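Local coordinates for inorganic pyrophosphatase (Shewanella sp. AS-11, PDB 6LL8), which probably catalyses the metal-dependent hydrolysis of inorganic diphosphate to two phosphates and holds imidodiphosphate, a diphosphate analogue, with magnesium ions in its active site, at residues A[47-52]-A[181-186]; A[139-144]-A[162-167]; A[150-155]-A[255-260]; A[197-202]-A[235-240]; A[263-268]-A[279-284]. All blocks are in the same frame, centred on the assembly; numbering follows the deposited sequence.

Interaction 1. Residues A[47-52]-A[181-186]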
# COMPACT_ATOMS: atom_id res chain seq x y z
N ALA A 47 10.82 -6.71 -4.51
CA ALA A 47 11.96 -7.62 -4.70
C ALA A 47 13.20 -6.80 -5.07
O ALA A 47 14.30 -7.10 -4.60
CB ALA A 47 11.62 -8.66 -5.74
N PHE A 48 13.03 -5.80 -5.94
CA PHE A 48 14.13 -4.92 -6.35
C PHE A 48 14.73 -4.22 -5.15
O PHE A 48 15.96 -4.14 -4.99
CB PHE A 48 13.60 -3.95 -7.41
CG PHE A 48 14.56 -2.88 -7.85
CD1 PHE A 48 15.41 -3.12 -8.90
CD2 PHE A 48 14.61 -1.64 -7.22
CE1 PHE A 48 16.31 -2.16 -9.31
CE2 PHE A 48 15.51 -0.66 -7.66
CZ PHE A 48 16.34 -0.94 -8.71
N ILE A 49 13.87 -3.66 -4.30
CA ILE A 49 14.36 -2.91 -3.11
C ILE A 49 15.14 -3.86 -2.18
O ILE A 49 16.24 -3.52 -1.71
CB ILE A 49 13.18 -2.27 -2.38
CG1 ILE A 49 12.52 -1.17 -3.23
CG2 ILE A 49 13.60 -1.75 -1.01
CD1 ILE A 49 11.16 -0.75 -2.69
N LEU A 50 14.55 -5.02 -1.88
CA LEU A 50 15.21 -5.93 -0.93
C LEU A 50 16.53 -6.43 -1.51
O LEU A 50 17.49 -6.57 -0.77
CB LEU A 50 14.30 -7.10 -0.54
CG LEU A 50 13.04 -6.74 0.24
CD1 LEU A 50 12.46 -7.98 0.89
CD2 LEU A 50 13.23 -5.64 1.29
N GLU A 51 16.59 -6.71 -2.80
CA GLU A 51 17.84 -7.20 -3.39
C GLU A 51 18.89 -6.09 -3.30
O GLU A 51 20.07 -6.36 -2.98
CB GLU A 51 17.61 -7.67 -4.83
CG GLU A 51 18.87 -8.28 -5.44
CD GLU A 51 20.01 -7.39 -5.90
OE1 GLU A 51 19.80 -6.20 -6.16
OE2 GLU A 51 21.14 -7.95 -6.01
N LYS A 52 18.47 -4.85 -3.55
CA LYS A 52 19.44 -3.73 -3.58
C LYS A 52 20.14 -3.59 -2.23
O LYS A 52 21.32 -3.26 -2.19
CB LYS A 52 18.71 -2.44 -3.94
CG LYS A 52 19.58 -1.21 -4.01
CD LYS A 52 18.82 -0.03 -4.49
CE LYS A 52 19.63 1.25 -4.50
NZ LYS A 52 20.79 1.14 -5.40
N MET A 181 12.88 6.88 -9.25
CA MET A 181 12.52 6.63 -10.65
C MET A 181 12.80 5.18 -11.01
O MET A 181 12.01 4.58 -11.73
CB MET A 181 13.23 7.61 -11.56
CG MET A 181 12.70 7.54 -12.98
SD MET A 181 10.92 7.89 -13.15
CE MET A 181 10.87 9.58 -12.62
N ASP A 182 13.90 4.61 -10.53
CA ASP A 182 14.21 3.19 -10.79
C ASP A 182 13.01 2.33 -10.39
O ASP A 182 12.63 1.38 -11.09
CB ASP A 182 15.44 2.72 -10.04
CG ASP A 182 16.75 3.20 -10.60
OD1 ASP A 182 16.73 3.79 -11.67
OD2 ASP A 182 17.73 3.05 -9.87
N MET A 183 12.48 2.57 -9.21
CA MET A 183 11.36 1.75 -8.69
C MET A 183 10.16 1.84 -9.63
O MET A 183 9.49 0.81 -9.86
CB MET A 183 10.98 2.20 -7.30
CG MET A 183 12.02 1.72 -6.25
SD MET A 183 11.52 2.13 -4.57
CE MET A 183 11.71 3.90 -4.62
N PHE A 184 9.86 3.03 -10.12
CA PHE A 184 8.73 3.18 -11.06
C PHE A 184 9.03 2.61 -12.44
O PHE A 184 8.10 2.14 -13.09
CB PHE A 184 8.20 4.61 -11.05
CG PHE A 184 7.44 4.91 -9.78
CD1 PHE A 184 6.13 4.50 -9.64
CD2 PHE A 184 8.07 5.49 -8.70
CE1 PHE A 184 5.46 4.69 -8.44
CE2 PHE A 184 7.40 5.69 -7.51
CZ PHE A 184 6.10 5.27 -7.37
N LYS A 185 10.28 2.58 -12.85
CA LYS A 185 10.64 1.84 -14.08
C LYS A 185 10.42 0.34 -13.88
O LYS A 185 9.91 -0.33 -14.76
CB LYS A 185 12.09 2.14 -14.48
CG LYS A 185 12.31 3.56 -14.97
CD LYS A 185 13.76 3.76 -15.37
CE LYS A 185 14.10 5.12 -15.84
NZ LYS A 185 15.38 5.01 -16.61
N VAL A 186 10.74 -0.19 -12.71
CA VAL A 186 10.43 -1.61 -12.40
C VAL A 186 8.92 -1.82 -12.44
O VAL A 186 8.46 -2.79 -13.06
CB VAL A 186 11.04 -2.03 -11.08
CG1 VAL A 186 10.55 -3.42 -10.67
CG2 VAL A 186 12.56 -2.04 -11.17
O HOH W 1 18.30 2.04 -7.61
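Asp182 touches Phe48 with its CB, which approaches the ring obliquely and stops 4.0 Å from Phe48 CZ, while the carboxylate stands almost perpendicular to the ring plane (83°). A water donates to Asp182 OD2 and is held only weakly by Lys52 NZ; the two charged atoms, Lys52 NZ and Asp182 OD2, remain 5.7 Å apart, so they form no direct salt bridge. At Met183 the contact passes to Ile49: in the conformer described, one of two deposited, Met183 SD lies 3.5 Å from Ile49 CD1. The helices meeting here are 44-53, of the DHH family domain, and 176-187, which comes after helix 158-171 in the chain. The axes of segments 47-52 and 181-186 approach to 10.8 Å, at 134°, a wide spacing filled by an aromatic ring and the long Ile49 and Met183 side chains. Ile49 also packs on Cys18 of helix 14-29 and Cys142 of helix 134-147. One turn beyond Asp182, Val186 lays its CG2 over one face of the Phe48 ring, offset toward the rim, 4.1 Å from the centroid, a CH-pi contact. With CG trans to the backbone N (chi1 174°), the Phe48 ring projects from its own helix toward helix 176-187.

Interaction 2. Residues A[139-144]-A[162-167]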
# COMPACT_ATOMS: atom_id res chain seq x y z
N ILE A 139 16.03 0.60 2.79
CA ILE A 139 14.71 0.06 2.41
C ILE A 139 13.63 1.02 2.91
O ILE A 139 12.59 1.15 2.24
CB ILE A 139 14.51 -1.40 2.83
CG1 ILE A 139 14.41 -1.60 4.34
CG2 ILE A 139 15.58 -2.28 2.20
CD1 ILE A 139 14.03 -3.01 4.74
N MET A 140 13.80 1.66 4.06
CA MET A 140 12.82 2.64 4.53
C MET A 140 12.72 3.81 3.56
O MET A 140 11.63 4.27 3.21
CB MET A 140 13.19 3.12 5.93
CG MET A 140 13.08 2.07 7.03
SD MET A 140 13.60 2.68 8.64
CE MET A 140 12.27 3.81 9.01
N MET A 141 13.88 4.29 3.12
CA MET A 141 13.95 5.38 2.14
C MET A 141 13.18 4.99 0.88
O MET A 141 12.38 5.79 0.36
CB MET A 141 15.41 5.64 1.83
CG MET A 141 15.65 6.76 0.82
SD MET A 141 17.21 6.63 -0.07
CE MET A 141 16.85 5.19 -1.06
N CYS A 142 13.43 3.79 0.38
CA CYS A 142 12.75 3.33 -0.84
C CYS A 142 11.25 3.28 -0.61
O CYS A 142 10.46 3.67 -1.50
CB CYS A 142 13.25 1.97 -1.29
SG CYS A 142 14.91 1.99 -1.97
N ALA A 143 10.81 2.74 0.52
CA ALA A 143 9.37 2.67 0.78
C ALA A 143 8.73 4.05 0.73
O ALA A 143 7.63 4.21 0.15
CB ALA A 143 9.10 2.03 2.11
N ILE A 144 9.38 5.07 1.29
CA ILE A 144 8.78 6.41 1.33
C ILE A 144 8.77 6.99 -0.09
O ILE A 144 7.79 7.63 -0.47
CB ILE A 144 9.52 7.31 2.33
CG1 ILE A 144 9.52 6.73 3.75
CG2 ILE A 144 8.90 8.71 2.31
CD1 ILE A 144 10.54 7.33 4.66
N ARG A 162 11.81 15.19 4.63
CA ARG A 162 12.92 15.25 5.60
C ARG A 162 13.36 13.84 5.98
O ARG A 162 14.56 13.60 6.13
CB ARG A 162 12.48 16.01 6.85
CG ARG A 162 12.23 17.50 6.65
CD ARG A 162 12.06 18.25 7.97
NE ARG A 162 11.08 17.58 8.84
CZ ARG A 162 9.81 17.93 9.02
NH1 ARG A 162 9.33 19.02 8.44
NH2 ARG A 162 9.04 17.22 9.81
N CYS A 163 12.41 12.93 6.11
CA CYS A 163 12.76 11.54 6.45
C CYS A 163 13.60 10.91 5.33
O CYS A 163 14.62 10.27 5.60
CB CYS A 163 11.43 10.87 6.74
SG CYS A 163 11.70 9.26 7.46
N VAL A 164 13.17 11.07 4.08
CA VAL A 164 13.96 10.51 2.95
C VAL A 164 15.37 11.12 2.97
O VAL A 164 16.34 10.39 2.75
CB VAL A 164 13.26 10.72 1.61
CG1 VAL A 164 14.21 10.53 0.44
CG2 VAL A 164 12.08 9.78 1.50
N GLU A 165 15.47 12.43 3.16
CA GLU A 165 16.81 13.06 3.14
C GLU A 165 17.68 12.45 4.25
O GLU A 165 18.87 12.16 4.02
CB GLU A 165 16.65 14.57 3.30
CG GLU A 165 16.05 15.22 2.06
CD GLU A 165 15.67 16.68 2.21
OE1 GLU A 165 15.57 17.15 3.37
OE2 GLU A 165 15.37 17.29 1.17
N ALA A 166 17.14 12.30 5.46
CA ALA A 166 17.92 11.77 6.60
C ALA A 166 18.30 10.31 6.34
O ALA A 166 19.44 9.89 6.57
CB ALA A 166 17.14 11.89 7.87
N LEU A 167 17.33 9.52 5.85
CA LEU A 167 17.60 8.10 5.59
C LEU A 167 18.57 7.90 4.44
O LEU A 167 19.39 6.97 4.50
CB LEU A 167 16.29 7.35 5.32
CG LEU A 167 15.34 7.27 6.50
CD1 LEU A 167 13.96 6.81 6.02
CD2 LEU A 167 15.84 6.33 7.58
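Leu167 pushes its CD1 methyl into a hollow walled by Met140, Met141 and Ile144, in a pair of nearly antiparallel helices, 134-147 and 158-171; the axes of segments 139-144 and 162-167 pass 9.0 Å apart at 151°. These helices follow one another in the chain and form a helical hairpin, and every touching residue is buried. On one wall of the hollow Met140 CB lies 3.8 Å from Leu167 CD1; the floor is the backbone at Met141 N, and Ile144 CD1 closes the far side at 3.7 Å from Leu167 CD1. The Leu167 and Ile144 side chains meet there at about a right angle. Ile144 fills a hollow in return, its CD1 entering between Leu167 and Cys163, where SG of one of two deposited conformers borders it. Met141 and Val164 mark the narrowest backbone approach, their CA atoms 5.2 Å apart. The Met141 chain, with CG trans to the backbone N (chi1 -180°), leads away from the other helix; its CB meets Leu167 CB and its CG brushes Val164 CG1. Helix 176-187 adds Phe176 against both Met141 and Val164. Ile144 and Val164 lie alongside, running in opposite senses, and their methyls are pressed tighter than usual, Ile144 CG2 lying 3.5 Å from Val164 CG2.

Interaction 3. Residues A[150-155]-A[255-260]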
# COMPACT_ATOMS: atom_id res chain seq x y z
N ILE A 150 7.77 9.60 -5.43
CA ILE A 150 8.91 10.53 -5.60
C ILE A 150 8.46 11.94 -5.24
O ILE A 150 8.82 12.93 -5.91
CB ILE A 150 9.56 10.45 -6.99
CG1 ILE A 150 9.47 9.08 -7.66
CG2 ILE A 150 11.01 10.91 -6.87
CD1 ILE A 150 9.99 9.03 -9.10
N PHE A 151 7.70 12.05 -4.17
CA PHE A 151 7.19 13.32 -3.58
C PHE A 151 6.07 13.93 -4.42
O PHE A 151 5.60 15.02 -4.05
CB PHE A 151 8.29 14.34 -3.32
CG PHE A 151 9.51 13.84 -2.60
CD1 PHE A 151 9.45 12.85 -1.63
CD2 PHE A 151 10.71 14.49 -2.78
CE1 PHE A 151 10.59 12.49 -0.94
CE2 PHE A 151 11.84 14.13 -2.08
CZ PHE A 151 11.78 13.12 -1.15
N LYS A 152 5.62 13.29 -5.48
CA LYS A 152 4.56 13.87 -6.33
C LYS A 152 3.17 13.66 -5.75
O LYS A 152 2.25 14.41 -6.05
CB LYS A 152 4.58 13.22 -7.72
CG LYS A 152 5.85 13.42 -8.53
CD LYS A 152 5.89 12.55 -9.79
CE LYS A 152 7.14 12.74 -10.65
NZ LYS A 152 6.77 12.62 -12.05
N SER A 153 2.98 12.61 -4.98
CA SER A 153 1.64 12.29 -4.47
C SER A 153 1.18 13.38 -3.52
O SER A 153 1.97 13.84 -2.69
CB SER A 153 1.64 10.97 -3.77
OG SER A 153 0.33 10.65 -3.32
N PRO A 154 -0.12 13.71 -3.49
CA PRO A 154 -0.62 14.68 -2.53
C PRO A 154 -0.61 14.18 -1.09
O PRO A 154 -0.82 14.98 -0.20
CB PRO A 154 -2.04 14.98 -3.01
CG PRO A 154 -2.45 13.76 -3.73
CD PRO A 154 -1.18 13.27 -4.41
N THR A 155 -0.30 12.90 -0.86
CA THR A 155 -0.09 12.42 0.50
C THR A 155 1.25 12.86 1.05
O THR A 155 1.48 12.77 2.25
CB THR A 155 -0.20 10.91 0.59
OG1 THR A 155 0.83 10.37 -0.23
CG2 THR A 155 -1.56 10.42 0.17
N ASP A 255 -0.63 7.16 -14.27
CA ASP A 255 0.56 7.67 -14.97
C ASP A 255 1.24 8.66 -14.05
O ASP A 255 0.67 9.72 -13.75
CB ASP A 255 0.10 8.29 -16.29
CG ASP A 255 1.23 8.76 -17.17
OD1 ASP A 255 2.14 9.40 -16.63
OD2 ASP A 255 1.21 8.40 -18.40
N ILE A 256 2.42 8.31 -13.57
CA ILE A 256 3.11 9.15 -12.57
C ILE A 256 3.74 10.38 -13.19
O ILE A 256 4.12 11.28 -12.44
CB ILE A 256 4.10 8.36 -11.73
CG1 ILE A 256 5.34 7.95 -12.50
CG2 ILE A 256 3.40 7.20 -11.05
CD1 ILE A 256 6.60 7.97 -11.69
N MET A 257 3.84 10.44 -14.50
CA MET A 257 4.40 11.65 -15.15
C MET A 257 3.25 12.61 -15.52
O MET A 257 3.44 13.80 -15.24
CB MET A 257 5.28 11.26 -16.34
CG MET A 257 6.35 10.17 -15.99
SD MET A 257 7.60 10.62 -14.71
CE MET A 257 8.43 11.94 -15.58
N LYS A 258 2.14 12.16 -16.07
CA LYS A 258 0.92 12.98 -16.29
C LYS A 258 0.31 13.36 -14.93
O LYS A 258 -0.50 14.30 -14.86
CB LYS A 258 -0.18 12.22 -17.06
CG LYS A 258 0.13 11.90 -18.52
CD LYS A 258 -0.93 10.98 -19.15
CE LYS A 258 -0.56 10.57 -20.57
NZ LYS A 258 0.84 10.07 -20.65
N GLU A 259 0.59 12.56 -13.92
CA GLU A 259 -0.00 12.69 -12.58
C GLU A 259 -1.53 12.61 -12.67
O GLU A 259 -2.25 13.47 -12.14
CB GLU A 259 0.46 13.96 -11.88
CG GLU A 259 1.97 14.02 -11.70
CD GLU A 259 2.52 15.16 -10.88
OE1 GLU A 259 1.74 15.82 -10.21
OE2 GLU A 259 3.73 15.41 -11.00
N GLY A 260 -2.03 11.55 -13.24
CA GLY A 260 -3.47 11.27 -13.27
C GLY A 260 -3.72 9.80 -13.50
O GLY A 260 -2.75 9.03 -13.75
O HOH W 2 2.59 16.54 -7.76
O HOH W 3 5.31 14.37 -12.99
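Lys152 stretches across to the backbone of Ile256, its NZ donating to Ile256 O at 3.0 Å. The acceptor belongs to the turn of a beta hairpin, strands 248-255 and 260-267, closed by a G1 beta bulge in which Glu259 and Gly260 both face Asp255. Asp255 OD1 braces this turn twice: accepting from Met257 N it makes an Asx turn, and its further bond from Lys258 N, at 2.8 Å, completes an Asx motif. The ammonium group comes to Ile256 O from above the carbonyl plane, 38° out of it, with a C=O...N angle of 133°. Glu259 lies across the lysine chain at about a right angle, putting OE2 against its methylenes, 3.8 Å from Lys152 CD. The charges stay apart, Lys152 NZ being 4.3 Å from Glu259 OE2, beyond a salt bridge. One water donates to both Lys152 O and Glu259 OE1; a second, close to Lys152 NZ, probably links it to the Glu259 carboxylate. Replacing Lys152 with an alanine would probably leave Ile256 O without its charged donor and the Glu259 carboxylate without this nearby positive charge. Deeper in, Ile150 and Ile256 both pack on Phe184 of helix 176-187. The loop 150-155, between two helices of the N-terminal part, thus meets the DHHA2 hairpin at the boundary between domains. There the terminal methyls barely meet, Ile150 CD1 lying 4.4 Å from Ile256 CD1.

Interaction 4. Residues A[197-202]-A[235-240]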
# COMPACT_ATOMS: atom_id res chain seq x y z
N ASP A 197 -2.81 -11.18 -12.89
CA ASP A 197 -1.64 -10.85 -12.06
C ASP A 197 -1.49 -9.33 -11.98
O ASP A 197 -1.10 -8.83 -10.92
CB ASP A 197 -0.38 -11.52 -12.60
CG ASP A 197 -0.33 -13.04 -12.47
OD1 ASP A 197 -1.10 -13.59 -11.66
OD2 ASP A 197 0.53 -13.63 -13.10
N LEU A 198 -1.82 -8.59 -13.04
CA LEU A 198 -1.77 -7.12 -12.97
C LEU A 198 -2.91 -6.59 -12.11
O LEU A 198 -2.69 -5.70 -11.26
CB LEU A 198 -1.83 -6.54 -14.38
CG LEU A 198 -0.62 -6.81 -15.27
CD1 LEU A 198 -0.88 -6.28 -16.66
CD2 LEU A 198 0.66 -6.21 -14.69
N VAL A 199 -4.13 -7.09 -12.29
CA VAL A 199 -5.27 -6.62 -11.49
C VAL A 199 -4.93 -6.80 -9.99
O VAL A 199 -5.25 -5.93 -9.20
CB VAL A 199 -6.56 -7.34 -11.89
CG1 VAL A 199 -7.69 -7.08 -10.94
CG2 VAL A 199 -6.95 -7.00 -13.32
N MET A 200 -4.35 -7.94 -9.62
CA MET A 200 -4.11 -8.28 -8.22
C MET A 200 -2.80 -7.74 -7.68
O MET A 200 -2.55 -7.92 -6.50
CB MET A 200 -4.13 -9.80 -8.02
CG MET A 200 -5.46 -10.45 -8.35
SD MET A 200 -6.84 -9.80 -7.49
CE MET A 200 -6.35 -10.14 -5.82
N ARG A 201 -1.98 -7.10 -8.48
CA ARG A 201 -0.62 -6.74 -8.03
C ARG A 201 -0.67 -5.76 -6.86
O ARG A 201 0.20 -5.86 -5.98
CB ARG A 201 0.15 -6.13 -9.19
CG ARG A 201 1.52 -5.61 -8.79
CD ARG A 201 2.47 -5.61 -9.93
NE ARG A 201 2.83 -6.96 -10.30
CZ ARG A 201 3.45 -7.27 -11.44
NH1 ARG A 201 3.74 -6.31 -12.30
NH2 ARG A 201 3.72 -8.52 -11.71
N ASP A 202 -1.59 -4.82 -6.89
CA ASP A 202 -1.67 -3.75 -5.87
C ASP A 202 -3.14 -3.51 -5.60
O ASP A 202 -3.67 -2.43 -5.91
CB ASP A 202 -0.94 -2.52 -6.35
CG ASP A 202 -0.89 -1.35 -5.41
OD1 ASP A 202 -1.28 -1.53 -4.24
OD2 ASP A 202 -0.38 -0.29 -5.88
N ALA A 235 -12.21 -7.20 -18.91
CA ALA A 235 -12.87 -8.52 -18.81
C ALA A 235 -12.51 -9.14 -17.48
O ALA A 235 -13.36 -9.77 -16.83
CB ALA A 235 -12.47 -9.42 -19.96
N ASP A 236 -11.26 -8.97 -17.06
CA ASP A 236 -10.82 -9.63 -15.82
C ASP A 236 -11.45 -9.03 -14.57
O ASP A 236 -11.81 -9.78 -13.65
CB ASP A 236 -9.30 -9.65 -15.71
CG ASP A 236 -8.87 -10.64 -14.65
OD1 ASP A 236 -9.13 -11.88 -14.83
OD2 ASP A 236 -8.39 -10.17 -13.62
N ILE A 237 -11.63 -7.70 -14.52
CA ILE A 237 -12.25 -7.10 -13.32
C ILE A 237 -13.71 -7.53 -13.22
O ILE A 237 -14.21 -7.66 -12.10
CB ILE A 237 -12.05 -5.59 -13.21
CG1 ILE A 237 -12.71 -4.81 -14.34
CG2 ILE A 237 -10.58 -5.27 -13.05
CD1 ILE A 237 -12.65 -3.31 -14.12
N ALA A 238 -14.41 -7.75 -14.34
CA ALA A 238 -15.80 -8.25 -14.28
C ALA A 238 -15.80 -9.65 -13.66
O ALA A 238 -16.68 -9.95 -12.85
CB ALA A 238 -16.41 -8.27 -15.65
N LYS A 239 -14.86 -10.51 -14.03
CA LYS A 239 -14.75 -11.86 -13.44
C LYS A 239 -14.45 -11.74 -11.95
O LYS A 239 -15.08 -12.43 -11.16
CB LYS A 239 -13.66 -12.67 -14.14
CG LYS A 239 -13.96 -13.09 -15.57
CD LYS A 239 -12.85 -13.94 -16.18
CE LYS A 239 -12.89 -14.07 -17.69
NZ LYS A 239 -14.15 -14.71 -18.15
N LEU A 240 -13.50 -10.87 -11.58
CA LEU A 240 -13.12 -10.73 -10.17
C LEU A 240 -14.31 -10.25 -9.34
O LEU A 240 -14.47 -10.68 -8.20
CB LEU A 240 -11.93 -9.78 -10.08
CG LEU A 240 -11.32 -9.63 -8.70
CD1 LEU A 240 -10.84 -10.95 -8.12
CD2 LEU A 240 -10.17 -8.65 -8.80
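Val199 is directed at helix 230-243, and its atoms can be followed outward from the backbone. CB already lies beside the Asp236 carboxylate, 3.8 Å from Asp236 OD2. From there the side chain forks. CG2 is nearer the same oxygen, 3.5 Å from Asp236 OD2, a van der Waals contact only, since that oxygen has its polar partner in Arg196 NE, a salt bridge from the preceding turn of the short helix 195-199. CG1, placed opposite the backbone N by chi1 of 169°, meets Leu240 CD2 at 3.6 Å as the valine and leucine chains pass in contrary directions. Ile237 CG2 fits into the fork, 4.0 Å from both Val199 CG1 and Val199 CG2. Cutting Val199 back to an alanine is likely to open a gap in front of Ile237 and Leu240, whose methyls would lose their common partner. Met200 adds a second touch on the leucine: its chain bends at chi2 (-55°), which brings SD to 3.8 Å from Leu240 CD2. Within the DHHA2 domain, this pairing sets helix 195-199 beside helix 230-243 against the mixed sheet: Leu198 rests on Leu218 of strand 211-220, and Ile237 on Leu264 and Val266 of strand 260-267.

Interaction 5. Residues A[263-268]-A[279-284]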
# COMPACT_ATOMS: atom_id res chain seq x y z
N MET A 263 -9.53 5.27 -14.56
CA MET A 263 -10.17 4.26 -13.74
C MET A 263 -11.07 3.41 -14.60
O MET A 263 -11.93 3.92 -15.30
CB MET A 263 -10.99 4.91 -12.63
CG MET A 263 -11.60 3.91 -11.67
SD MET A 263 -12.72 4.64 -10.45
CE MET A 263 -11.52 5.17 -9.23
N LEU A 264 -10.87 2.11 -14.53
CA LEU A 264 -11.74 1.09 -15.14
C LEU A 264 -12.74 0.67 -14.06
O LEU A 264 -12.30 0.39 -12.92
CB LEU A 264 -10.93 -0.11 -15.63
CG LEU A 264 -9.74 0.19 -16.53
CD1 LEU A 264 -9.04 -1.10 -16.96
CD2 LEU A 264 -10.11 1.03 -17.72
N VAL A 265 -14.03 0.59 -14.38
CA VAL A 265 -15.08 0.41 -13.37
C VAL A 265 -16.03 -0.69 -13.81
O VAL A 265 -16.62 -0.59 -14.91
CB VAL A 265 -15.87 1.72 -13.19
CG1 VAL A 265 -17.00 1.56 -12.17
CG2 VAL A 265 -14.96 2.89 -12.81
N VAL A 266 -16.28 -1.63 -12.92
CA VAL A 266 -17.46 -2.52 -13.00
C VAL A 266 -18.19 -2.43 -11.68
O VAL A 266 -17.56 -2.55 -10.64
CB VAL A 266 -17.07 -3.96 -13.38
CG1 VAL A 266 -16.53 -4.00 -14.79
CG2 VAL A 266 -16.07 -4.57 -12.42
N SER A 267 -19.46 -2.10 -11.70
CA SER A 267 -20.17 -1.78 -10.45
C SER A 267 -21.64 -2.13 -10.56
O SER A 267 -22.25 -1.89 -11.60
CB SER A 267 -20.02 -0.32 -10.15
OG SER A 267 -20.61 0.03 -8.91
N ASP A 268 -22.20 -2.53 -9.45
CA ASP A 268 -23.66 -2.62 -9.27
C ASP A 268 -24.32 -1.24 -9.34
O ASP A 268 -25.54 -1.21 -9.54
CB ASP A 268 -24.00 -3.34 -7.97
CG ASP A 268 -23.69 -4.83 -8.01
OD1 ASP A 268 -23.55 -5.40 -9.11
OD2 ASP A 268 -23.65 -5.45 -6.94
N LYS A 279 -17.60 12.80 -11.96
CA LYS A 279 -17.00 12.45 -13.26
C LYS A 279 -17.55 11.12 -13.72
O LYS A 279 -17.11 10.07 -13.26
CB LYS A 279 -15.50 12.44 -13.10
CG LYS A 279 -14.97 13.82 -12.76
CD LYS A 279 -13.50 13.97 -12.89
CE LYS A 279 -13.06 15.36 -12.54
NZ LYS A 279 -11.64 15.59 -12.85
N PRO A 280 -18.54 11.12 -14.63
CA PRO A 280 -19.20 9.90 -15.03
C PRO A 280 -18.26 9.00 -15.84
O PRO A 280 -17.46 9.47 -16.63
CB PRO A 280 -20.36 10.32 -15.92
CG PRO A 280 -19.96 11.69 -16.40
CD PRO A 280 -19.16 12.30 -15.28
N THR A 281 -18.43 7.71 -15.64
CA THR A 281 -17.77 6.75 -16.55
C THR A 281 -18.51 6.78 -17.88
O THR A 281 -19.74 6.99 -17.95
CB THR A 281 -17.73 5.34 -15.99
OG1 THR A 281 -18.99 5.03 -15.46
CG2 THR A 281 -16.74 5.19 -14.88
N VAL A 282 -17.76 6.46 -18.90
CA VAL A 282 -18.27 6.23 -20.26
C VAL A 282 -17.76 4.85 -20.64
O VAL A 282 -16.54 4.65 -20.69
CB VAL A 282 -17.80 7.30 -21.24
CG1 VAL A 282 -18.33 6.98 -22.62
CG2 VAL A 282 -18.20 8.70 -20.79
N ASP A 283 -18.70 3.95 -20.90
CA ASP A 283 -18.41 2.52 -21.16
C ASP A 283 -17.32 2.04 -20.20
O ASP A 283 -16.35 1.40 -20.63
CB ASP A 283 -18.05 2.30 -22.62
CG ASP A 283 -19.21 2.56 -23.55
OD1 ASP A 283 -20.36 2.72 -23.07
OD2 ASP A 283 -18.94 2.60 -24.73
N GLY A 284 -17.52 2.33 -18.94
CA GLY A 284 -16.71 1.74 -17.87
C GLY A 284 -15.33 2.36 -17.68
O GLY A 284 -14.56 1.78 -16.92
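Gly284 O accepts from Val265 N at 2.9 Å, with an N-H...O angle of 148°, the donor standing 23° from the carbonyl plane. The same oxygen receives a CA-H...O contact from Leu264 CA at 3.4 Å, so two successive residues of strand 260-267 grip it. The bond continues antiparallel pairing: Met263 is backbone-bonded to Val286, and stepping two residues forward on one strand and two back on the other leads to Val265 and Gly284, whose CA atoms are 5.0 Å apart. One further antiparallel-type bond is thus made by the loop residue just before strand 285-289. Gly284 suits this place because its phi is positive (78°), and the position a CB would take is 3.3 Å from Val265 O, where a side chain would be cramped. Beside this bond, Val265 and Thr281 join through methyls: Val265 CG2 lies 3.6 Å from Thr281 CG2, the two side chains meeting at a slant. Val265 CB is also 4.0 Å from Thr281 CG2, so the threonine methyl covers the branch point. Helix 272-277 lies over this side, its Thr273 touching Met263, Val265 and Thr281, whereas Leu264, pointing the other way, packs on Leu233 and Glu234 of helix 230-243. Strand 260-267 lies between strands 248-255 and 285-289, the latter an outermost strand of the mixed sheet, so the loop 279-284 leads the chain into that margin.

Overall arrangement
Interactions 1, 2 and 3 form one connected group, centres 14 to 17 Å apart. Helix 176-187, carrying Met183 and Phe184, touches both 139-144 and the pair 150-155/255-260. Along the chain, interaction 2 is nested within the loop closed by interaction 1, and interaction 3 crosses both. Interactions 4 and 5 follow interaction 1 in sequence and share the DHHA2 domain, centres about 15 Å apart, where Ile237 of helix 230-243 packs on strand 260-267. That strand leaves the hairpin turn of interaction 3, linking the groups, although the centres of interactions 2 and 5 lie about 36 Å apart. Interaction 3 thus ties together the two domains, between which family II pyrophosphatases hold their metals and substrate.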